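Hypothetical protein (Geobacillus stearothermophilus, PDB 1SFS) is of unknown function but belongs to a glycoside hydrolase-like family and may be a bacterial lysozyme. Local coordinates at residues 102-107 with 135-140. Residues are numbered along the deposited sequence; the frame is centred on the assembly and turned at random. Where two conformers were deposited one is given.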
loop_
_atom_site.group_PDB
_atom_site.type_symbol
_atom_site.label_atom_id
_atom_site.label_comp_id
_atom_site.label_asym_id
_atom_site.label_seq_id
_atom_site.Cartn_x
_atom_site.Cartn_y
_atom_site.Cartn_z
ATOM N N GLN A 102 2.676 11.749 12.739
ATOM C CA GLN A 102 1.762 12.828 12.410
ATOM C C GLN A 102 2.288 13.520 11.156
ATOM O O GLN A 102 1.521 13.796 10.239
ATOM C CB GLN A 102 1.532 13.886 13.492
ATOM C CG GLN A 102 0.976 13.405 14.830
ATOM C CD GLN A 102 0.909 14.554 15.855
ATOM O OE1 GLN A 102 1.966 15.036 16.277
ATOM N NE2 GLN A 102 -0.295 14.971 16.231
ATOM N N VAL A 103 3.573 13.872 11.123
ATOM C CA VAL A 103 4.121 14.548 9.935
ATOM C C VAL A 103 3.896 13.684 8.691
ATOM O O VAL A 103 3.483 14.213 7.647
ATOM C CB VAL A 103 5.608 14.859 10.146
ATOM C CG1 VAL A 103 6.203 15.318 8.806
ATOM C CG2 VAL A 103 5.812 15.891 11.217
ATOM N N ALA A 104 4.161 12.387 8.773
ATOM C CA ALA A 104 3.991 11.521 7.625
ATOM C C ALA A 104 2.539 11.524 7.166
ATOM O O ALA A 104 2.280 11.630 5.971
ATOM C CB ALA A 104 4.469 10.096 7.989
ATOM N N ALA A 105 1.609 11.365 8.100
ATOM C CA ALA A 105 0.199 11.347 7.731
ATOM C C ALA A 105 -0.198 12.655 7.088
ATOM O O ALA A 105 -0.911 12.689 6.106
ATOM C CB ALA A 105 -0.627 11.074 8.966
ATOM N N ARG A 106 0.213 13.780 7.696
ATOM C CA ARG A 106 -0.158 15.086 7.130
ATOM C C ARG A 106 0.434 15.243 5.721
ATOM O O ARG A 106 -0.238 15.793 4.854
ATOM C CB ARG A 106 0.318 16.217 8.034
ATOM C CG ARG A 106 -0.497 16.277 9.322
ATOM C CD ARG A 106 -0.033 17.314 10.284
ATOM N NE ARG A 106 -0.858 17.350 11.473
ATOM C CZ ARG A 106 -0.439 17.706 12.682
ATOM N NH1 ARG A 106 -1.332 17.684 13.638
ATOM N NH2 ARG A 106 0.817 18.069 12.919
ATOM N N ASN A 107 1.655 14.793 5.495
ATOM C CA ASN A 107 2.221 14.903 4.171
ATOM C C ASN A 107 1.484 13.982 3.189
ATOM O O ASN A 107 1.266 14.382 2.014
ATOM C CB ASN A 107 3.695 14.580 4.214
ATOM C CG ASN A 107 4.527 15.679 4.827
ATOM O OD1 ASN A 107 4.168 16.814 4.857
ATOM N ND2 ASN A 107 5.710 15.294 5.250
ATOM N N ALA A 135 5.112 1.605 18.188
ATOM C CA ALA A 135 3.684 1.714 18.317
ATOM C C ALA A 135 3.210 3.138 18.254
ATOM O O ALA A 135 2.087 3.358 17.744
ATOM C CB ALA A 135 3.282 1.076 19.641
ATOM N N ALA A 136 3.958 4.088 18.752
ATOM C CA ALA A 136 3.524 5.485 18.721
ATOM C C ALA A 136 3.400 6.006 17.303
ATOM O O ALA A 136 2.505 6.798 17.022
ATOM C CB ALA A 136 4.467 6.367 19.559
ATOM N N TRP A 137 4.314 5.629 16.428
ATOM C CA TRP A 137 4.227 6.089 15.037
ATOM C C TRP A 137 2.956 5.568 14.378
ATOM O O TRP A 137 2.250 6.293 13.688
ATOM C CB TRP A 137 5.476 5.633 14.268
ATOM C CG TRP A 137 5.637 6.228 12.918
ATOM C CD1 TRP A 137 6.516 7.267 12.641
ATOM C CD2 TRP A 137 5.003 5.898 11.696
ATOM N NE1 TRP A 137 6.449 7.581 11.309
ATOM C CE2 TRP A 137 5.534 6.776 10.711
ATOM C CE3 TRP A 137 4.052 4.986 11.276
ATOM C CZ2 TRP A 137 5.127 6.740 9.367
ATOM C CZ3 TRP A 137 3.641 4.959 9.954
ATOM C CH2 TRP A 137 4.179 5.844 9.039
ATOM N N ILE A 138 2.680 4.277 14.577
ATOM C CA ILE A 138 1.482 3.656 14.017
ATOM C C ILE A 138 0.238 4.345 14.550
ATOM O O ILE A 138 -0.692 4.650 13.780
ATOM C CB ILE A 138 1.470 2.164 14.265
ATOM C CG1 ILE A 138 2.602 1.475 13.530
ATOM C CG2 ILE A 138 0.119 1.557 13.885
ATOM C CD1 ILE A 138 2.746 0.004 13.742
ATOM N N ALA A 139 0.180 4.596 15.847
ATOM C CA ALA A 139 -0.934 5.330 16.421
ATOM C C ALA A 139 -1.110 6.675 15.753
ATOM O O ALA A 139 -2.243 7.059 15.434
ATOM C CB ALA A 139 -0.713 5.530 17.933
ATOM N N ALA A 140 -0.019 7.426 15.572
ATOM C CA ALA A 140 -0.135 8.741 14.956
ATOM C C ALA A 140 -0.620 8.647 13.527
ATOM O O ALA A 140 -1.394 9.501 13.073
ATOM C CB ALA A 140 1.219 9.454 15.010
#
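W137 carries its CG anti to the backbone N (chi1 -170°), which swings the indole across to A104 on the neighbouring helix; Q102 has its CG beside the backbone N, anti to the carbonyl carbon (chi1 -59°), which brings CG alongside the A140 methyl although the side chain leaves its helix pointing away. The two helices, 98-114 and 135-145, follow strands 84-89 and 122-126, which are parallel neighbours in the sheet. They are neighbouring helices of successive beta-alpha units, consistent with the beta/alpha fold of the Rv2525c-like, glycoside hydrolase-like family. Over the short segments the axes run 30° apart, roughly parallel, and approach to 9.2 Å, with the alanines A104, A105 and A140 facing across the gap between them.

At the Q102 end the fit is tightest: the CA atoms of Q102 and A140 lie 5.2 Å apart, and A140 CB presses against the backbone N of Q102 at 3.5 Å. Q102 CG meets the same methyl at 4.0 Å, and the rest of that side chain continues extended. A105 sits further along, its CB 4.5 Å from A140 O, a looser approach; that carbonyl oxygen also accepts a hydrogen bond from T144 OG1, one turn on. A140 directs its methyl toward helix 98-114, whereas W137 gets there by the length of its side chain.

Beyond the two segments, F92 stacks on the indole, and D134, the residue just before the helix, takes a hydrogen bond on OD2 from W137 N. The shortest side-chain pair is apolar and lies on the benzo side of the indole, where A104 CB comes in obliquely to CZ2 of W137 at 3.7 Å.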